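Local coordinates for epsin-2 (Saccharomyces cerevisiae, PDB 6ENR), which binds membranes rich in phosphatidylinositol 4,5-bisphosphate or 3,5-bisphosphate through its ENTH domain and is required for endocytosis and for localizing actin, at residues 37-42 with 77-82; 18-23 with 52-57; 45-50 with 87-92. All blocks are in the same frame, centred on the assembly; numbering follows the deposited sequence.

Contact 1 (37-42 with 77-82)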
loop_
_atom_site.group_PDB
_atom_site.type_symbol
_atom_site.label_atom_id
_atom_site.label_comp_id
_atom_site.label_asym_id
_atom_site.label_seq_id
_atom_site.Cartn_x
_atom_site.Cartn_y
_atom_site.Cartn_z
ATOM N N ASP A 37 -8.506 6.727 9.914
ATOM C CA ASP A 37 -9.842 6.996 9.474
ATOM C C ASP A 37 -9.894 6.627 7.974
ATOM O O ASP A 37 -10.766 5.915 7.522
ATOM C CB ASP A 37 -10.202 8.491 9.668
ATOM C CG ASP A 37 -10.293 8.920 11.143
ATOM O OD1 ASP A 37 -10.098 8.062 12.043
ATOM O OD2 ASP A 37 -10.525 10.131 11.408
ATOM N N THR A 38 -8.904 7.124 7.251
ATOM C CA THR A 38 -8.771 6.975 5.789
ATOM C C THR A 38 -8.510 5.522 5.402
ATOM O O THR A 38 -9.099 5.049 4.441
ATOM C CB THR A 38 -7.587 7.860 5.303
ATOM O OG1 THR A 38 -7.961 9.233 5.475
ATOM C CG2 THR A 38 -7.214 7.596 3.859
ATOM N N LEU A 39 -7.594 4.870 6.116
ATOM C CA LEU A 39 -7.253 3.430 5.851
ATOM C C LEU A 39 -8.482 2.562 6.062
ATOM O O LEU A 39 -8.859 1.759 5.188
ATOM C CB LEU A 39 -6.144 2.972 6.754
ATOM C CG LEU A 39 -4.770 3.663 6.458
ATOM C CD1 LEU A 39 -3.819 3.320 7.547
ATOM C CD2 LEU A 39 -4.111 3.202 5.167
ATOM N N ASP A 40 -9.192 2.784 7.164
ATOM C CA ASP A 40 -10.401 1.982 7.372
ATOM C C ASP A 40 -11.544 2.244 6.366
ATOM O O ASP A 40 -12.197 1.294 5.956
ATOM C CB ASP A 40 -10.891 2.030 8.806
ATOM C CG ASP A 40 -11.596 0.711 9.154
ATOM O OD1 ASP A 40 -10.922 -0.418 9.214
ATOM O OD2 ASP A 40 -12.795 0.780 9.211
ATOM N N ASP A 41 -11.660 3.465 5.824
ATOM C CA ASP A 41 -12.668 3.720 4.821
ATOM C C ASP A 41 -12.266 2.994 3.513
ATOM O O ASP A 41 -13.056 2.293 2.904
ATOM C CB ASP A 41 -12.740 5.228 4.659
ATOM C CG ASP A 41 -13.973 5.708 3.925
ATOM O OD1 ASP A 41 -14.927 4.952 3.585
ATOM O OD2 ASP A 41 -13.988 6.923 3.713
ATOM N N LEU A 42 -11.013 3.114 3.116
ATOM C CA LEU A 42 -10.460 2.315 1.998
ATOM C C LEU A 42 -10.738 0.869 2.143
ATOM O O LEU A 42 -11.251 0.229 1.215
ATOM C CB LEU A 42 -8.993 2.557 1.758
ATOM C CG LEU A 42 -8.744 4.005 1.246
ATOM C CD1 LEU A 42 -7.303 4.332 1.492
ATOM C CD2 LEU A 42 -9.009 4.179 -0.251
ATOM N N LEU A 77 2.425 1.806 -0.028
ATOM C CA LEU A 77 2.772 0.632 0.744
ATOM C C LEU A 77 2.041 0.557 2.051
ATOM O O LEU A 77 1.630 -0.561 2.439
ATOM C CB LEU A 77 4.271 0.486 1.015
ATOM C CG LEU A 77 5.123 -0.130 -0.086
ATOM C CD1 LEU A 77 6.556 -0.103 0.344
ATOM C CD2 LEU A 77 4.699 -1.552 -0.357
ATOM N N THR A 78 1.907 1.690 2.756
ATOM C CA THR A 78 1.145 1.691 4.024
ATOM C C THR A 78 -0.296 1.251 3.776
ATOM O O THR A 78 -0.894 0.455 4.581
ATOM C CB THR A 78 1.165 3.081 4.686
ATOM O OG1 THR A 78 2.545 3.454 4.912
ATOM C CG2 THR A 78 0.425 3.056 6.065
ATOM N N VAL A 79 -0.898 1.831 2.719
ATOM C CA VAL A 79 -2.290 1.465 2.311
ATOM C C VAL A 79 -2.363 0.008 2.004
ATOM O O VAL A 79 -3.277 -0.681 2.428
ATOM C CB VAL A 79 -2.838 2.379 1.141
ATOM C CG1 VAL A 79 -4.144 1.860 0.616
ATOM C CG2 VAL A 79 -2.943 3.813 1.540
ATOM N N LEU A 80 -1.370 -0.521 1.262
ATOM C CA LEU A 80 -1.452 -1.899 0.871
ATOM C C LEU A 80 -1.364 -2.840 2.115
ATOM O O LEU A 80 -2.125 -3.801 2.257
ATOM C CB LEU A 80 -0.371 -2.139 -0.160
ATOM C CG LEU A 80 -0.481 -3.225 -1.161
ATOM C CD1 LEU A 80 -1.836 -3.248 -1.851
ATOM C CD2 LEU A 80 0.702 -3.127 -2.122
ATOM N N ASP A 81 -0.440 -2.488 2.993
ATOM C CA ASP A 81 -0.209 -3.205 4.206
ATOM C C ASP A 81 -1.513 -3.290 5.007
ATOM O O ASP A 81 -1.817 -4.353 5.561
ATOM C CB ASP A 81 0.882 -2.489 5.054
ATOM C CG ASP A 81 1.629 -3.424 6.005
ATOM O OD1 ASP A 81 1.824 -4.592 5.656
ATOM O OD2 ASP A 81 2.071 -2.991 7.092
ATOM N N TYR A 82 -2.286 -2.199 5.063
ATOM C CA TYR A 82 -3.557 -2.161 5.780
ATOM C C TYR A 82 -4.608 -3.006 5.046
ATOM O O TYR A 82 -5.263 -3.831 5.638
ATOM C CB TYR A 82 -4.051 -0.714 5.961
ATOM C CG TYR A 82 -5.180 -0.585 6.933
ATOM C CD1 TYR A 82 -4.920 -0.382 8.303
ATOM C CD2 TYR A 82 -6.491 -0.644 6.520
ATOM C CE1 TYR A 82 -5.972 -0.252 9.233
ATOM C CE2 TYR A 82 -7.522 -0.575 7.426
ATOM C CZ TYR A 82 -7.225 -0.373 8.799
ATOM O OH TYR A 82 -8.234 -0.313 9.655
#

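Contact 2 (18-23 with 52-57)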
loop_
_atom_site.group_PDB
_atom_site.type_symbol
_atom_site.label_atom_id
_atom_site.label_comp_id
_atom_site.label_asym_id
_atom_site.label_seq_id
_atom_site.Cartn_x
_atom_site.Cartn_y
_atom_site.Cartn_z
ATOM N N SER A 18 -15.351 11.007 -2.734
ATOM C CA SER A 18 -15.306 10.012 -3.750
ATOM C C SER A 18 -14.078 9.126 -3.422
ATOM O O SER A 18 -13.152 9.546 -2.677
ATOM C CB SER A 18 -15.200 10.606 -5.102
ATOM O OG SER A 18 -13.889 10.997 -5.479
ATOM N N THR A 19 -14.124 7.934 -3.951
ATOM C CA THR A 19 -13.036 6.953 -3.745
ATOM C C THR A 19 -11.721 7.424 -4.421
ATOM O O THR A 19 -10.666 7.324 -3.832
ATOM C CB THR A 19 -13.457 5.556 -4.221
ATOM O OG1 THR A 19 -14.558 5.105 -3.382
ATOM C CG2 THR A 19 -12.274 4.526 -4.065
ATOM N N GLN A 20 -11.838 8.007 -5.615
ATOM C CA GLN A 20 -10.704 8.640 -6.314
ATOM C C GLN A 20 -10.024 9.669 -5.506
ATOM O O GLN A 20 -8.816 9.698 -5.483
ATOM C CB GLN A 20 -11.149 9.308 -7.626
ATOM C CG GLN A 20 -10.070 9.358 -8.676
ATOM C CD GLN A 20 -10.640 9.142 -10.098
ATOM O OE1 GLN A 20 -10.798 10.094 -10.870
ATOM N NE2 GLN A 20 -10.987 7.879 -10.423
ATOM N N VAL A 21 -10.790 10.530 -4.846
ATOM C CA VAL A 21 -10.227 11.572 -3.967
ATOM C C VAL A 21 -9.628 10.993 -2.671
ATOM O O VAL A 21 -8.602 11.458 -2.154
ATOM C CB VAL A 21 -11.318 12.615 -3.561
ATOM C CG1 VAL A 21 -10.782 13.582 -2.532
ATOM C CG2 VAL A 21 -11.846 13.368 -4.760
ATOM N N LEU A 22 -10.288 10.004 -2.111
ATOM C CA LEU A 22 -9.808 9.384 -0.914
ATOM C C LEU A 22 -8.447 8.687 -1.122
ATOM O O LEU A 22 -7.554 8.790 -0.216
ATOM C CB LEU A 22 -10.773 8.328 -0.445
ATOM C CG LEU A 22 -10.513 7.557 0.800
ATOM C CD1 LEU A 22 -10.326 8.432 2.021
ATOM C CD2 LEU A 22 -11.717 6.604 1.021
ATOM N N VAL A 23 -8.361 7.910 -2.206
ATOM C CA VAL A 23 -7.126 7.114 -2.508
ATOM C C VAL A 23 -5.995 8.061 -2.947
ATOM O O VAL A 23 -4.841 7.860 -2.554
ATOM C CB VAL A 23 -7.297 5.885 -3.448
ATOM C CG1 VAL A 23 -7.499 6.250 -4.903
ATOM C CG2 VAL A 23 -6.073 4.964 -3.411
ATOM N N PHE A 52 -12.895 -1.013 -5.492
ATOM C CA PHE A 52 -11.640 -1.824 -5.563
ATOM C C PHE A 52 -10.845 -1.477 -6.796
ATOM O O PHE A 52 -9.621 -1.223 -6.752
ATOM C CB PHE A 52 -11.964 -3.299 -5.514
ATOM C CG PHE A 52 -10.739 -4.199 -5.659
ATOM C CD1 PHE A 52 -10.011 -4.619 -4.539
ATOM C CD2 PHE A 52 -10.331 -4.697 -6.892
ATOM C CE1 PHE A 52 -8.878 -5.427 -4.647
ATOM C CE2 PHE A 52 -9.197 -5.533 -6.990
ATOM C CZ PHE A 52 -8.470 -5.877 -5.872
ATOM N N PHE A 53 -11.505 -1.454 -7.947
ATOM C CA PHE A 53 -10.827 -1.087 -9.177
ATOM C C PHE A 53 -10.130 0.264 -9.076
ATOM O O PHE A 53 -8.961 0.476 -9.532
ATOM C CB PHE A 53 -11.814 -1.044 -10.363
ATOM C CG PHE A 53 -11.197 -0.474 -11.629
ATOM C CD1 PHE A 53 -10.443 -1.276 -12.456
ATOM C CD2 PHE A 53 -11.244 0.899 -11.876
ATOM C CE1 PHE A 53 -9.900 -0.752 -13.637
ATOM C CE2 PHE A 53 -10.643 1.449 -13.019
ATOM C CZ PHE A 53 -9.959 0.621 -13.878
ATOM N N GLU A 54 -10.844 1.218 -8.533
ATOM C CA GLU A 54 -10.299 2.541 -8.398
ATOM C C GLU A 54 -9.125 2.628 -7.430
ATOM O O GLU A 54 -8.077 3.250 -7.741
ATOM C CB GLU A 54 -11.355 3.613 -8.035
ATOM C CG GLU A 54 -10.671 4.978 -7.963
ATOM C CD GLU A 54 -9.895 5.309 -9.252
ATOM O OE1 GLU A 54 -10.549 5.098 -10.317
ATOM O OE2 GLU A 54 -8.650 5.703 -9.206
ATOM N N ILE A 55 -9.281 1.968 -6.304
ATOM C CA ILE A 55 -8.265 2.010 -5.284
ATOM C C ILE A 55 -6.963 1.402 -5.817
ATOM O O ILE A 55 -5.890 2.034 -5.718
ATOM C CB ILE A 55 -8.730 1.272 -4.013
ATOM C CG1 ILE A 55 -9.882 2.080 -3.360
ATOM C CG2 ILE A 55 -7.597 1.183 -3.024
ATOM C CD1 ILE A 55 -10.645 1.303 -2.349
ATOM N N MET A 56 -7.074 0.199 -6.355
ATOM C CA MET A 56 -5.903 -0.581 -6.840
ATOM C C MET A 56 -5.295 0.056 -8.057
ATOM O O MET A 56 -4.086 -0.003 -8.243
ATOM C CB MET A 56 -6.307 -2.040 -7.053
ATOM C CG MET A 56 -6.872 -2.825 -5.861
ATOM S SD MET A 56 -6.090 -2.512 -4.208
ATOM C CE MET A 56 -4.609 -3.470 -4.371
ATOM N N ASP A 57 -6.107 0.735 -8.891
ATOM C CA ASP A 57 -5.573 1.478 -10.039
ATOM C C ASP A 57 -4.586 2.551 -9.577
ATOM O O ASP A 57 -3.450 2.700 -10.149
ATOM C CB ASP A 57 -6.675 2.107 -10.850
ATOM C CG ASP A 57 -6.212 2.583 -12.228
ATOM O OD1 ASP A 57 -5.610 1.812 -13.009
ATOM O OD2 ASP A 57 -6.510 3.703 -12.522
#

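Contact 3 (45-50 with 87-92)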
loop_
_atom_site.group_PDB
_atom_site.type_symbol
_atom_site.label_atom_id
_atom_site.label_comp_id
_atom_site.label_asym_id
_atom_site.label_seq_id
_atom_site.Cartn_x
_atom_site.Cartn_y
_atom_site.Cartn_z
ATOM N N ARG A 45 -14.359 0.113 1.578
ATOM C CA ARG A 45 -14.708 0.292 0.167
ATOM C C ARG A 45 -14.155 -0.781 -0.738
ATOM O O ARG A 45 -14.711 -1.065 -1.831
ATOM C CB ARG A 45 -14.264 1.659 -0.281
ATOM C CG ARG A 45 -14.995 2.780 0.428
ATOM C CD ARG A 45 -14.654 4.082 -0.207
ATOM N NE ARG A 45 -14.886 5.259 0.605
ATOM C CZ ARG A 45 -15.172 6.487 0.114
ATOM N NH1 ARG A 45 -15.277 6.719 -1.189
ATOM N NH2 ARG A 45 -15.320 7.501 0.974
ATOM N N SER A 46 -13.047 -1.405 -0.303
ATOM C CA SER A 46 -12.399 -2.449 -1.073
ATOM C C SER A 46 -13.290 -3.664 -1.305
ATOM O O SER A 46 -13.045 -4.426 -2.228
ATOM C CB SER A 46 -11.080 -2.856 -0.384
ATOM O OG SER A 46 -11.329 -3.607 0.797
ATOM N N TYR A 47 -14.370 -3.813 -0.502
ATOM C CA TYR A 47 -15.367 -4.870 -0.680
ATOM C C TYR A 47 -16.352 -4.643 -1.836
ATOM O O TYR A 47 -17.061 -5.574 -2.243
ATOM C CB TYR A 47 -16.132 -5.053 0.607
ATOM C CG TYR A 47 -15.257 -5.667 1.670
ATOM C CD1 TYR A 47 -15.116 -7.055 1.778
ATOM C CD2 TYR A 47 -14.507 -4.863 2.536
ATOM C CE1 TYR A 47 -14.248 -7.624 2.721
ATOM C CE2 TYR A 47 -13.686 -5.436 3.523
ATOM C CZ TYR A 47 -13.542 -6.793 3.594
ATOM O OH TYR A 47 -12.704 -7.277 4.587
ATOM N N ASP A 48 -16.289 -3.462 -2.446
ATOM C CA ASP A 48 -17.085 -3.140 -3.627
ATOM C C ASP A 48 -16.185 -3.201 -4.829
ATOM O O ASP A 48 -15.153 -2.589 -4.855
ATOM C CB ASP A 48 -17.687 -1.753 -3.439
ATOM C CG ASP A 48 -18.502 -1.246 -4.668
ATOM O OD1 ASP A 48 -19.718 -1.157 -4.630
ATOM O OD2 ASP A 48 -17.903 -0.880 -5.668
ATOM N N SER A 49 -16.620 -3.895 -5.859
ATOM C CA SER A 49 -15.736 -4.212 -6.964
ATOM C C SER A 49 -15.297 -2.946 -7.765
ATOM O O SER A 49 -14.186 -2.883 -8.253
ATOM C CB SER A 49 -16.403 -5.303 -7.838
ATOM O OG SER A 49 -17.576 -4.753 -8.354
ATOM N N VAL A 50 -16.176 -1.939 -7.864
ATOM C CA VAL A 50 -15.871 -0.723 -8.559
ATOM C C VAL A 50 -14.910 0.105 -7.736
ATOM O O VAL A 50 -13.879 0.552 -8.191
ATOM C CB VAL A 50 -17.155 0.081 -8.843
ATOM C CG1 VAL A 50 -16.829 1.507 -9.364
ATOM C CG2 VAL A 50 -17.957 -0.693 -9.856
ATOM N N GLY A 87 -8.900 -5.285 4.385
ATOM C CA GLY A 87 -9.717 -5.169 3.223
ATOM C C GLY A 87 -10.140 -6.491 2.631
ATOM O O GLY A 87 -9.921 -7.584 3.178
ATOM N N SER A 88 -10.759 -6.369 1.477
ATOM C CA SER A 88 -11.196 -7.517 0.691
ATOM C C SER A 88 -10.059 -8.525 0.412
ATOM O O SER A 88 -8.901 -8.170 0.141
ATOM C CB SER A 88 -11.689 -6.938 -0.683
ATOM O OG SER A 88 -12.002 -7.951 -1.537
ATOM N N GLU A 89 -10.453 -9.791 0.328
ATOM C CA GLU A 89 -9.520 -10.866 -0.012
ATOM C C GLU A 89 -8.951 -10.572 -1.371
ATOM O O GLU A 89 -7.852 -10.979 -1.690
ATOM C CB GLU A 89 -10.250 -12.219 -0.034
ATOM C CG GLU A 89 -11.009 -12.609 1.220
ATOM C CD GLU A 89 -12.282 -11.767 1.626
ATOM O OE1 GLU A 89 -12.814 -10.807 0.906
ATOM O OE2 GLU A 89 -12.806 -12.116 2.730
ATOM N N ASN A 90 -9.705 -9.854 -2.213
ATOM C CA ASN A 90 -9.167 -9.422 -3.518
ATOM C C ASN A 90 -7.916 -8.548 -3.455
ATOM O O ASN A 90 -7.101 -8.582 -4.404
ATOM C CB ASN A 90 -10.247 -8.725 -4.354
ATOM C CG ASN A 90 -11.486 -9.608 -4.605
ATOM O OD1 ASN A 90 -12.643 -9.108 -4.598
ATOM N ND2 ASN A 90 -11.255 -10.884 -4.873
ATOM N N CYS A 91 -7.746 -7.794 -2.370
ATOM C CA CYS A 91 -6.481 -7.042 -2.116
ATOM C C CYS A 91 -5.229 -7.901 -1.991
ATOM O O CYS A 91 -4.173 -7.607 -2.592
ATOM C CB CYS A 91 -6.576 -6.168 -0.860
ATOM S SG CYS A 91 -7.980 -5.011 -0.941
ATOM N N VAL A 92 -5.445 -9.031 -1.393
ATOM C CA VAL A 92 -4.412 -10.047 -1.306
ATOM C C VAL A 92 -4.116 -10.658 -2.656
ATOM O O VAL A 92 -2.955 -10.771 -3.036
ATOM C CB VAL A 92 -4.761 -11.150 -0.294
ATOM C CG1 VAL A 92 -3.550 -12.029 -0.099
ATOM C CG2 VAL A 92 -5.164 -10.579 1.046
HETATM O O HOH W 1 -13.447 -6.351 -4.376
#

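Contact 1 (37-42 with 77-82)
Leu39 lies against the ring of Tyr82, its CB 3.6 Å from the ring centroid and only 10° off the ring normal, a CH-pi contact made squarely over the face. The same leucine, whose CB already faces helix 70-86, reaches that helix with both branches. CD1 passes beside Tyr82 CD1 at 3.9 Å, while CD2 drops onto the backbone of the opposite helix, 3.8 Å from Val79 CA, and also meets Val79 CG2. Leu42, one turn on, adds a looser touch, CD1 to Val79 CG1 at 4.1 Å, with the two side chains crossing at about a right angle.

Helices 36-45 and 70-86 belong to the all-helical ENTH domain of epsin, and here their short segments cross at -55° with the axes 10.0 Å apart. Leu42 also rests on Ile55 and Val79 on Leu59, both of helix 49-63, which extends the apolar layer.

Whereas Leu39, Leu42 and Val79 are buried, Asp40 and Tyr82 are partly exposed, and on their side the chemistry turns polar. With CG anti to its backbone N (chi1 -168°), Tyr82 stretches across to helix 36-45, and Tyr82 OH donates to Asp40 OD1 at 2.7 Å. The carboxylate oxygen lies in the ring plane at the edge and accepts through its anti lone pair, and the carboxylate stands about perpendicular to the ring. The other oxygen, Asp40 OD2, is bonded to Gln44 NE2, so both ends of this carboxylate are engaged. Tyr82 also meets the ring of Phe86, one turn further along its helix.

Contact 2 (18-23 with 52-57)
Thr19 CG2 presses against Ile55 CG1 at 3.5 Å, tighter than usual for two carbons, and lies 4.0 Å from Ile55 CD1. The threonine methyl is anti to its own backbone N and points at helix 49-63, while OG1 turns beside that N and is held by Asp51 OD1 and Arg45 NH1. The hydroxyl's polar partners and the methyl's apolar one together probably hold this rotamer. The Thr19 and Ile55 side chains cross at about a right angle; the CG2 branch of Ile55 serves Val23 instead, 4.1 Å from Val23 CG2. That valine methyl also sits 3.7 Å from Ile55 O. Val23 takes the less common setting with chi1 at 74°, placing CG1 between the backbone N and carbonyl carbon and leaving CG2 to make the closer approach.

Helix 19-26 leads the modelled part of the ENTH domain and packs at -30° on helix 49-63, the segment axes 9.2 Å apart. Its start is an N-cap: Ser18 OG accepts from Val21 N. On the opposite flank of helix 49-63's segment, Phe52 and Met56 face Trp94 of helix 89-97.

Nearer the surface, Gln20 and Glu54 meet by their polar ends. Both chains bend at chi2, and Gln20 NE2 comes to 2.8 Å from Glu54 OE1, with the amide and carboxylate planes 63° apart. The aliphatic base of the glutamate shares the contact too, Glu54 CB lying 4.2 Å from Thr19 CG2, and Gln20 CG runs beside the carboxylate oxygen Glu54 OE2. Shortening Glu54 to alanine would keep CB beside the Thr19 methyl but would probably leave the Gln20 amide without its close neighbour and freer to turn.

Contact 3 (45-50 with 87-92)
Tyr47 and Ser88 bring the two backbones closest, with CA atoms 5.1 Å apart where two helix junctions meet. Residues 45-48 form a type I turn that carries the chain from helix 36-45 into helix 49-63, and Gly87 leaves the helical conformation at the end of helix 70-86 before helix 89-97 begins. Each following helix has a side-chain N-cap: Ser88 OG accepts from Asn90 N, and Asp48 OD2 more weakly from Val50 N.

Ser46 supplies the bond that ties the junctions. Its chi1 of 73° sets OG between the backbone N and carbonyl carbon and aims it across, where it accepts from Ser88 N at 2.9 Å, nearly straight at 169°. Ser46 OG is also bonded to Ala43 O, so it is gripped from both its own helix end and the facing turn. It lies 3.3 Å from Gly87 CA as well, and the lack of a CB at Gly87 leaves room for this hydroxyl.

The arrangement of successive helices joined by short turns is that of the ENTH superhelix, and this contact clasps two of those turns together. A water links the Ser46 carbonyl to the Asn90 side chain, donating to Ser46 O and Asn90 OD1. Beside the serine bond, Ser46 CB packs on Cys91 SG at 3.8 Å, and Cys91 in turn touches Phe52.

The Tyr47 ring lies over the start of 87-92 like a lid. Ser88 N sits 3.5 Å above one face, offset toward the rim, and Tyr47 CE1 lies 3.7 Å from Ser88 CA. At the ring's far end the hydroxyl bonds to Phe86 O, and Tyr47 OH is 3.1 Å from Gly87 O, which itself accepts from Arg143 NH1. Glu89 OE1 approaches the exposed ring obliquely, 3.9 Å from Tyr47 CE1.

Overall arrangement
Contact 1 lies nearest the middle of the domain, its centre about 7 Å from the chain centre, against 12 and 13 Å for contacts 2 and 3. Helix 36-45 enters contact 1, and the turn between it and helix 49-63 enters contact 3; helix 49-63 itself packs in contact 2. Contacts 1 and 2 both set buried aliphatic side chains beside a more exposed polar pair, a hydrogen bond in contact 1 and a close amide-carboxylate approach in contact 2. Contact 3 joins buried Ser46, Gly87, Ser88 and Cys91 to exposed Tyr47 and Glu89, relying on backbone, serine and water bonds. Leu22 on Thr38 and Asp41 links contacts 1 and 2; Phe52 on Asn90 and Leu22 on Arg45 link contacts 2 and 3.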